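SM80.1 Vicilin (PDB 5VF5) probably serves as a seed storage protein, being a 7S vicilin built from two cupin modules. Local coordinates at residues A[60-65]-A[135-140]; A[209-214]-A[233-238]; A[257-262]-A[351-356]. One frame throughout, in Å; residues are numbered along the deposited sequence. Where two conformers were deposited one is given.

Interaction 1: A[60-65]-A[135-140]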
loop_
_atom_site.group_PDB
_atom_site.type_symbol
_atom_site.label_atom_id
_atom_site.label_comp_id
_atom_site.label_asym_id
_atom_site.label_seq_id
_atom_site.Cartn_x
_atom_site.Cartn_y
_atom_site.Cartn_z
ATOM N N SER A 60 12.415 -7.462 -17.394
ATOM C CA SER A 60 11.115 -7.098 -17.938
ATOM C C SER A 60 10.923 -5.580 -17.961
ATOM O O SER A 60 11.617 -4.823 -17.264
ATOM C CB SER A 60 10.013 -7.793 -17.150
ATOM O OG SER A 60 9.811 -7.129 -15.969
ATOM N N PHE A 61 9.991 -5.147 -18.803
ATOM C CA PHE A 61 9.742 -3.732 -19.103
ATOM C C PHE A 61 8.239 -3.503 -19.186
ATOM O O PHE A 61 7.569 -4.159 -19.968
ATOM C CB PHE A 61 10.397 -3.373 -20.433
ATOM C CG PHE A 61 10.133 -1.973 -20.919
ATOM C CD1 PHE A 61 10.802 -0.906 -20.360
ATOM C CD2 PHE A 61 9.253 -1.732 -21.941
ATOM C CE1 PHE A 61 10.571 0.349 -20.808
ATOM C CE2 PHE A 61 9.039 -0.450 -22.410
ATOM C CZ PHE A 61 9.722 0.578 -21.853
ATOM N N MET A 62 7.723 -2.572 -18.389
ATOM C CA MET A 62 6.328 -2.129 -18.471
ATOM C C MET A 62 6.244 -0.888 -19.356
ATOM O O MET A 62 6.934 0.116 -19.097
ATOM C CB MET A 62 5.699 -1.862 -17.112
ATOM C CG MET A 62 4.232 -1.459 -17.236
ATOM S SD MET A 62 3.518 -1.221 -15.622
ATOM C CE MET A 62 1.768 -1.059 -16.067
ATOM N N LEU A 63 5.380 -0.938 -20.354
ATOM C CA LEU A 63 5.281 0.078 -21.383
ATOM C C LEU A 63 4.810 1.435 -20.830
ATOM O O LEU A 63 4.032 1.485 -19.892
ATOM C CB LEU A 63 4.253 -0.340 -22.435
ATOM C CG LEU A 63 4.755 -1.150 -23.596
ATOM C CD1 LEU A 63 5.699 -2.248 -23.296
ATOM C CD2 LEU A 63 3.675 -1.546 -24.549
ATOM N N PRO A 64 5.254 2.540 -21.464
ATOM C CA PRO A 64 4.802 3.874 -21.082
ATOM C C PRO A 64 3.296 4.047 -20.997
ATOM O O PRO A 64 2.538 3.683 -21.943
ATOM C CB PRO A 64 5.401 4.758 -22.150
ATOM C CG PRO A 64 6.688 4.069 -22.538
ATOM C CD PRO A 64 6.406 2.600 -22.385
ATOM N N HIS A 65 2.863 4.648 -19.886
ATOM C CA HIS A 65 1.455 4.926 -19.648
ATOM C C HIS A 65 1.362 5.960 -18.548
ATOM O O HIS A 65 2.299 6.112 -17.775
ATOM C CB HIS A 65 0.718 3.652 -19.210
ATOM C CG HIS A 65 1.215 3.133 -17.903
ATOM N ND1 HIS A 65 2.424 2.461 -17.787
ATOM C CD2 HIS A 65 0.726 3.259 -16.640
ATOM C CE1 HIS A 65 2.632 2.173 -16.513
ATOM N NE2 HIS A 65 1.639 2.660 -15.789
ATOM N N VAL A 135 -9.875 4.954 -11.120
ATOM C CA VAL A 135 -8.504 5.222 -11.563
ATOM C C VAL A 135 -8.202 4.302 -12.754
ATOM O O VAL A 135 -8.283 3.081 -12.658
ATOM C CB VAL A 135 -7.483 4.921 -10.450
ATOM C CG1 VAL A 135 -6.062 5.346 -10.870
ATOM C CG2 VAL A 135 -7.896 5.575 -9.140
ATOM N N GLN A 136 -7.870 4.938 -13.871
ATOM C CA GLN A 136 -7.669 4.285 -15.141
ATOM C C GLN A 136 -6.267 4.498 -15.655
ATOM O O GLN A 136 -5.640 5.520 -15.355
ATOM C CB GLN A 136 -8.685 4.818 -16.175
ATOM C CG GLN A 136 -10.123 4.376 -15.918
ATOM C CD GLN A 136 -10.341 2.888 -16.149
ATOM O OE1 GLN A 136 -9.962 2.356 -17.177
ATOM N NE2 GLN A 136 -10.951 2.212 -15.181
ATOM N N GLU A 137 -5.798 3.537 -16.447
ATOM C CA GLU A 137 -4.490 3.616 -17.132
ATOM C C GLU A 137 -4.684 4.044 -18.581
ATOM O O GLU A 137 -5.618 3.597 -19.266
ATOM C CB GLU A 137 -3.767 2.266 -17.159
ATOM C CG GLU A 137 -3.246 1.761 -15.824
ATOM C CD GLU A 137 -2.562 0.404 -15.978
ATOM O OE1 GLU A 137 -3.116 -0.492 -16.678
ATOM O OE2 GLU A 137 -1.474 0.233 -15.399
ATOM N N TYR A 138 -3.756 4.863 -19.037
ATOM C CA TYR A 138 -3.763 5.416 -20.369
ATOM C C TYR A 138 -2.471 5.049 -21.047
ATOM O O TYR A 138 -1.410 5.657 -20.751
ATOM C CB TYR A 138 -3.930 6.931 -20.293
ATOM C CG TYR A 138 -5.224 7.410 -19.641
ATOM C CD1 TYR A 138 -5.324 7.440 -18.251
ATOM C CD2 TYR A 138 -6.364 7.781 -20.376
ATOM C CE1 TYR A 138 -6.484 7.815 -17.612
ATOM C CE2 TYR A 138 -7.514 8.199 -19.718
ATOM C CZ TYR A 138 -7.582 8.179 -18.352
ATOM O OH TYR A 138 -8.735 8.596 -17.697
ATOM N N PHE A 139 -2.494 4.042 -21.918
ATOM C CA PHE A 139 -1.298 3.599 -22.633
ATOM C C PHE A 139 -1.041 4.455 -23.870
ATOM O O PHE A 139 -1.757 4.398 -24.857
ATOM C CB PHE A 139 -1.406 2.128 -23.048
ATOM C CG PHE A 139 -1.119 1.188 -21.931
ATOM C CD1 PHE A 139 0.177 0.917 -21.560
ATOM C CD2 PHE A 139 -2.143 0.673 -21.176
ATOM C CE1 PHE A 139 0.480 0.096 -20.475
ATOM C CE2 PHE A 139 -1.855 -0.172 -20.120
ATOM C CZ PHE A 139 -0.557 -0.441 -19.762
ATOM N N SER A 140 0.027 5.253 -23.758
ATOM C CA SER A 140 0.554 6.030 -24.857
ATOM C C SER A 140 1.354 5.087 -25.780
ATOM O O SER A 140 1.177 5.079 -26.989
ATOM C CB SER A 140 1.404 7.196 -24.331
ATOM O OG SER A 140 2.184 6.779 -23.206
#
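H65, which meets Y138 and F139 across the contact, makes its firm polar link within its own strand: ND1 donates to L63 O at 2.8 Å along a nearly straight line (169°). That oxygen sits in the plane of the imidazole, so the bond fixes the rotation of the ring; a chi1 of 64° folds H65 back over its own chain to meet it. The contact belongs to the N-terminal cupin barrel. Residues 60-65 form a strand held between strands 108-113 and 181-183, while 135-140 is part of the loop that follows strand 120-128 and passes the end of 60-65 at 89° to its direction. H65 also brings its backbone against the loop, CA resting 3.2 Å from Y138 O in a CA-H...O contact. A weak, bent hydrogen bond joins S140 N to P64 O at 3.5 Å, and S140 OG lies near the same oxygen. Packing then spreads from F139, whose side chain runs beside that of H65 and points the same way. Its ring takes H65 CB over one face, 4.0 Å from the ring centroid, in a CH-pi contact, and the two aromatic planes are inclined to each other. L63 CB adds an apolar touch at F139 CE1. Y138 turns the end of its side chain away from the strand, its hydroxyl hydrogen-bonding D68 and its ring stacking on H66. Beyond the imidazole, the straight side chain of M62 meets that of E137 coming from the opposite direction: in the modelled conformer of E137, OE2 lies 3.6 Å from M62 CE and 3.9 Å from H65 CD2.

Interaction 2: A[209-214]-A[233-238]; sequences GPFNLM and ERFEQL
F235 has a partner on both faces: the F211 ring, from across the contact, on one and CG of R234, its own neighbour in sequence, on the other. The F211 ring forms an offset stack with it, planes 13° apart and centroids separated by 4.2 Å, with F235 CD1 above the middle of F211. R234 CG sits near the rim, 3.6 Å from F235 CE2; the extended chain then runs out past the ring edge, leaving F235 CZ beneath the rim of the guanidinium plane. A salt bridge to E216 holds the guanidinium end. In the modelled conformer of L213, CD1 reaches F235 CZ at 3.8 Å while lying in the plane of the F211 ring, at its edge. Q237, in its modelled conformer, approaches F211 obliquely, NE2 3.1 Å from CE1 with amide and ring planes 76° apart; a water links that nitrogen, weakly, to G209 O. A chi1 of 51° stands the F211 ring up from its backbone toward 233-238, and that backbone bonds to V100 of the first cupin module. Residues 209-214, ahead of strand 220-222, thus run along the seam between the two modules of the bicupin, packed against the loop that joins strands 225-230 and 243-250.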
loop_
_atom_site.group_PDB
_atom_site.type_symbol
_atom_site.label_atom_id
_atom_site.label_comp_id
_atom_site.label_asym_id
_atom_site.label_seq_id
_atom_site.Cartn_x
_atom_site.Cartn_y
_atom_site.Cartn_z
ATOM N N GLY A 209 12.770 12.398 -5.841
ATOM C CA GLY A 209 13.133 11.006 -5.777
ATOM C C GLY A 209 12.519 10.274 -4.600
ATOM O O GLY A 209 11.783 10.850 -3.758
ATOM N N PRO A 210 12.795 8.976 -4.538
ATOM C CA PRO A 210 12.276 8.176 -3.452
ATOM C C PRO A 210 12.961 8.512 -2.143
ATOM O O PRO A 210 14.062 9.093 -2.118
ATOM C CB PRO A 210 12.639 6.776 -3.852
ATOM C CG PRO A 210 13.840 6.923 -4.715
ATOM C CD PRO A 210 13.594 8.172 -5.481
ATOM N N PHE A 211 12.290 8.142 -1.065
ATOM C CA PHE A 211 12.852 8.109 0.253
ATOM C C PHE A 211 12.683 6.730 0.858
ATOM O O PHE A 211 11.836 5.955 0.433
ATOM C CB PHE A 211 12.250 9.187 1.176
ATOM C CG PHE A 211 10.759 9.221 1.205
ATOM C CD1 PHE A 211 10.052 9.961 0.264
ATOM C CD2 PHE A 211 10.061 8.589 2.227
ATOM C CE1 PHE A 211 8.651 10.022 0.310
ATOM C CE2 PHE A 211 8.683 8.651 2.276
ATOM C CZ PHE A 211 7.983 9.375 1.334
ATOM N N ASN A 212 13.448 6.445 1.900
ATOM C CA ASN A 212 13.536 5.091 2.463
ATOM C C ASN A 212 13.906 5.212 3.936
ATOM O O ASN A 212 14.888 5.879 4.274
ATOM C CB ASN A 212 14.578 4.308 1.676
ATOM C CG ASN A 212 14.588 2.822 1.985
ATOM O OD1 ASN A 212 14.679 2.436 3.140
ATOM N ND2 ASN A 212 14.528 1.961 0.921
ATOM N N LEU A 213 13.090 4.623 4.807
ATOM C CA LEU A 213 13.294 4.752 6.252
ATOM C C LEU A 213 13.815 3.455 6.882
ATOM O O LEU A 213 13.907 3.385 8.106
ATOM C CB LEU A 213 11.963 5.149 6.916
ATOM C CG LEU A 213 11.418 6.566 6.654
ATOM C CD1 LEU A 213 10.825 6.758 5.258
ATOM C CD2 LEU A 213 10.351 6.915 7.685
ATOM N N MET A 214 14.184 2.472 6.049
ATOM C CA MET A 214 14.502 1.110 6.515
ATOM C C MET A 214 15.609 1.102 7.560
ATOM O O MET A 214 15.568 0.316 8.503
ATOM C CB MET A 214 14.939 0.208 5.356
ATOM C CG MET A 214 13.809 -0.448 4.569
ATOM S SD MET A 214 14.443 -1.757 3.490
ATOM C CE MET A 214 15.038 -2.936 4.695
ATOM N N GLU A 233 3.633 14.864 8.226
ATOM C CA GLU A 233 4.282 15.883 9.063
ATOM C C GLU A 233 5.733 16.040 8.635
ATOM O O GLU A 233 6.253 17.150 8.584
ATOM C CB GLU A 233 4.218 15.477 10.540
ATOM C CG GLU A 233 2.907 15.744 11.255
ATOM C CD GLU A 233 1.915 14.601 11.211
ATOM O OE1 GLU A 233 2.031 13.744 10.278
ATOM O OE2 GLU A 233 1.015 14.571 12.096
ATOM N N ARG A 234 6.398 14.919 8.388
ATOM C CA ARG A 234 7.799 14.899 7.998
ATOM C C ARG A 234 8.101 15.014 6.515
ATOM O O ARG A 234 9.095 15.626 6.132
ATOM C CB ARG A 234 8.442 13.640 8.573
ATOM C CG ARG A 234 9.887 13.446 8.198
ATOM C CD ARG A 234 10.521 12.315 8.949
ATOM N NE ARG A 234 11.860 12.079 8.442
ATOM C CZ ARG A 234 12.541 10.945 8.593
ATOM N NH1 ARG A 234 12.045 9.926 9.285
ATOM N NH2 ARG A 234 13.755 10.843 8.060
ATOM N N PHE A 235 7.271 14.382 5.692
ATOM C CA PHE A 235 7.517 14.237 4.276
ATOM C C PHE A 235 6.516 15.058 3.510
ATOM O O PHE A 235 5.349 14.648 3.344
ATOM C CB PHE A 235 7.440 12.762 3.894
ATOM C CG PHE A 235 8.604 11.976 4.414
ATOM C CD1 PHE A 235 9.829 11.988 3.752
ATOM C CD2 PHE A 235 8.501 11.289 5.588
ATOM C CE1 PHE A 235 10.911 11.298 4.270
ATOM C CE2 PHE A 235 9.562 10.571 6.100
ATOM C CZ PHE A 235 10.770 10.570 5.435
ATOM N N GLU A 236 6.943 16.219 3.028
ATOM C CA GLU A 236 6.050 17.156 2.372
ATOM C C GLU A 236 5.372 16.522 1.129
ATOM O O GLU A 236 4.238 16.859 0.792
ATOM C CB GLU A 236 6.826 18.439 2.001
ATOM C CG GLU A 236 7.681 18.339 0.756
ATOM N N GLN A 237 6.074 15.608 0.473
ATOM C CA GLN A 237 5.467 15.027 -0.729
ATOM C C GLN A 237 4.264 14.145 -0.423
ATOM O O GLN A 237 3.522 13.863 -1.356
ATOM C CB GLN A 237 6.431 14.240 -1.592
ATOM C CG GLN A 237 7.029 13.030 -0.909
ATOM C CD GLN A 237 8.392 13.366 -0.356
ATOM O OE1 GLN A 237 8.528 14.172 0.575
ATOM N NE2 GLN A 237 9.404 12.771 -0.932
ATOM N N LEU A 238 4.011 13.831 0.838
ATOM C CA LEU A 238 2.778 13.105 1.236
ATOM C C LEU A 238 1.625 13.998 1.661
ATOM O O LEU A 238 0.518 13.511 1.903
ATOM C CB LEU A 238 3.110 12.112 2.346
ATOM C CG LEU A 238 4.205 11.085 2.068
ATOM C CD1 LEU A 238 4.403 10.221 3.302
ATOM C CD2 LEU A 238 3.878 10.210 0.879
HETATM O O HOH W 1 8.548 11.152 -3.794
#

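Interaction 3: A[257-262]-A[351-356]. With ACT (acetate ion), chain C.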
loop_
_atom_site.group_PDB
_atom_site.type_symbol
_atom_site.label_atom_id
_atom_site.label_comp_id
_atom_site.label_asym_id
_atom_site.label_seq_id
_atom_site.Cartn_x
_atom_site.Cartn_y
_atom_site.Cartn_z
ATOM N N LEU A 257 0.740 -5.360 20.542
ATOM C CA LEU A 257 -0.251 -5.144 21.586
ATOM C C LEU A 257 -1.469 -4.388 21.009
ATOM O O LEU A 257 -1.312 -3.577 20.086
ATOM C CB LEU A 257 0.366 -4.365 22.739
ATOM C CG LEU A 257 1.351 -5.205 23.566
ATOM C CD1 LEU A 257 2.015 -4.325 24.596
ATOM C CD2 LEU A 257 0.664 -6.345 24.287
ATOM N N PRO A 258 -2.678 -4.657 21.537
ATOM C CA PRO A 258 -3.831 -3.945 21.022
ATOM C C PRO A 258 -3.619 -2.430 21.016
ATOM O O PRO A 258 -3.069 -1.842 21.984
ATOM C CB PRO A 258 -4.958 -4.385 21.947
ATOM C CG PRO A 258 -4.527 -5.750 22.464
ATOM C CD PRO A 258 -3.033 -5.585 22.625
ATOM N N TYR A 259 -4.031 -1.799 19.919
ATOM C CA TYR A 259 -3.907 -0.355 19.803
ATOM C C TYR A 259 -4.997 0.160 18.887
ATOM O O TYR A 259 -5.747 -0.612 18.260
ATOM C CB TYR A 259 -2.536 0.007 19.202
ATOM C CG TYR A 259 -2.414 -0.359 17.727
ATOM C CD1 TYR A 259 -2.008 -1.641 17.334
ATOM C CD2 TYR A 259 -2.745 0.543 16.733
ATOM C CE1 TYR A 259 -1.914 -1.992 15.983
ATOM C CE2 TYR A 259 -2.668 0.191 15.380
ATOM C CZ TYR A 259 -2.266 -1.076 15.013
ATOM O OH TYR A 259 -2.133 -1.421 13.680
ATOM N N TYR A 260 -5.127 1.469 18.804
ATOM C CA TYR A 260 -5.946 2.079 17.756
ATOM C C TYR A 260 -5.272 3.324 17.203
ATOM O O TYR A 260 -4.419 3.949 17.869
ATOM C CB TYR A 260 -7.400 2.386 18.233
ATOM C CG TYR A 260 -7.506 3.476 19.288
ATOM C CD1 TYR A 260 -7.421 3.205 20.656
ATOM C CD2 TYR A 260 -7.669 4.795 18.923
ATOM C CE1 TYR A 260 -7.518 4.217 21.600
ATOM C CE2 TYR A 260 -7.787 5.801 19.875
ATOM C CZ TYR A 260 -7.690 5.501 21.219
ATOM O OH TYR A 260 -7.775 6.464 22.195
ATOM N N ASN A 261 -5.637 3.681 15.980
ATOM C CA ASN A 261 -5.227 4.943 15.357
ATOM C C ASN A 261 -6.275 6.002 15.642
ATOM O O ASN A 261 -7.462 5.782 15.482
ATOM C CB ASN A 261 -5.083 4.740 13.865
ATOM C CG ASN A 261 -3.871 3.930 13.524
ATOM O OD1 ASN A 261 -2.748 4.362 13.823
ATOM N ND2 ASN A 261 -4.072 2.757 12.913
ATOM N N SER A 262 -5.832 7.176 16.054
ATOM C CA SER A 262 -6.739 8.224 16.457
ATOM C C SER A 262 -7.642 8.742 15.359
ATOM O O SER A 262 -8.800 9.002 15.599
ATOM C CB SER A 262 -5.962 9.369 17.118
ATOM O OG SER A 262 -5.144 10.060 16.191
ATOM N N LYS A 351 -0.926 6.814 17.313
ATOM C CA LYS A 351 -1.118 5.462 17.813
ATOM C C LYS A 351 -1.379 5.519 19.300
ATOM O O LYS A 351 -0.652 6.195 20.039
ATOM C CB LYS A 351 0.102 4.580 17.617
ATOM C CG LYS A 351 0.413 4.241 16.208
ATOM C CD LYS A 351 -0.036 2.871 15.913
ATOM C CE LYS A 351 0.263 2.361 14.507
ATOM N NZ LYS A 351 -0.233 3.280 13.442
ATOM N N ASN A 352 -2.416 4.827 19.739
ATOM C CA ASN A 352 -2.805 4.722 21.135
ATOM C C ASN A 352 -2.769 3.268 21.533
ATOM O O ASN A 352 -3.657 2.474 21.122
ATOM C CB ASN A 352 -4.236 5.227 21.308
ATOM C CG ASN A 352 -4.357 6.716 21.099
ATOM O OD1 ASN A 352 -4.395 7.481 22.054
ATOM N ND2 ASN A 352 -4.382 7.135 19.836
ATOM N N PHE A 353 -1.791 2.860 22.337
ATOM C CA PHE A 353 -1.688 1.483 22.774
ATOM C C PHE A 353 -2.562 1.267 23.990
ATOM O O PHE A 353 -2.776 2.163 24.800
ATOM C CB PHE A 353 -0.220 1.127 23.066
ATOM C CG PHE A 353 0.549 0.875 21.819
ATOM C CD1 PHE A 353 1.136 1.928 21.110
ATOM C CD2 PHE A 353 0.579 -0.404 21.263
ATOM C CE1 PHE A 353 1.795 1.696 19.922
ATOM C CE2 PHE A 353 1.205 -0.622 20.046
ATOM C CZ PHE A 353 1.814 0.429 19.392
ATOM N N LEU A 354 -3.145 0.068 24.044
ATOM C CA LEU A 354 -4.157 -0.274 25.025
ATOM C C LEU A 354 -3.669 -1.227 26.117
ATOM O O LEU A 354 -4.434 -1.566 27.038
ATOM C CB LEU A 354 -5.338 -0.882 24.282
ATOM C CG LEU A 354 -6.007 0.092 23.309
ATOM C CD1 LEU A 354 -6.915 -0.680 22.343
ATOM C CD2 LEU A 354 -6.778 1.146 24.048
ATOM N N ALA A 355 -2.425 -1.659 26.016
ATOM C CA ALA A 355 -1.751 -2.504 27.033
ATOM C C ALA A 355 -0.265 -2.294 26.840
ATOM O O ALA A 355 0.149 -1.760 25.821
ATOM C CB ALA A 355 -2.096 -3.952 26.826
ATOM N N GLY A 356 0.521 -2.728 27.807
ATOM C CA GLY A 356 1.968 -2.564 27.745
ATOM C C GLY A 356 2.423 -1.428 28.627
ATOM O O GLY A 356 1.626 -0.626 29.122
HETATM C C ACT C . -1.053 0.821 11.281
HETATM O O ACT C . -0.459 1.914 11.026
HETATM O OXT ACT C . -1.965 0.782 12.137
HETATM C CH3 ACT C . -0.682 -0.481 10.612
#
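A chi1 of 68° swings the Y260 ring across to the cross-strand neighbour N352. There N352 CB sits over one ring face, 3.6 Å from the centroid, and in the modelled conformer its amide continues outward toward the hydroxyl, stacked with the ring at 3° between planes. K351 is bent at chi2 (-102°) and again at chi4, which curls its chain past the Y259 ring and sets NZ beside N261. NZ donates to a lone pair of N261 OD1 at 2.8 Å, in the carbonyl plane; N349 is a second donor to that oxygen. The strands 257-261 and 351-353 pair antiparallel in the C-terminal cupin barrel, with Y260 and N352 the hydrogen-bonded pair: Y260 N to N352 O and N352 N to Y260 O, each 2.9 Å. L354 N extends the pairing to P258 O. An acetate, probably from the crystallisation liquor, binds on the sheet face of Y259, N261, K351 and F353. Its OXT accepts from Y259 OH at 2.7 Å and also from N261 ND2. The other oxygen, O, accepts from K351 NZ at 2.8 Å, and R266 also binds the ion. Further along that face, Y259 CB lies over the F353 ring, 4.0 Å from its centroid.

From the N terminus the three contacts follow one another in series, none nested in or crossing another. Interaction 1 closes a 69-residue loop, rich in strands, and ties the loop after strand 120-128 to strand 60-65 of the N-terminal module. Interaction 2 closes a short loop of 18 residues, tying the segment ahead of strand 220-222 to the loop between 225-230 and 243-250, against strand 100-103 of the first module. Interaction 3 then spans 88 residues of the second module, bringing the strand after 337-344 back to 254-261. The centres of interactions 1 and 3 are about 40 Å apart, on opposite sides of the chain's centre; interaction 2 touches neither.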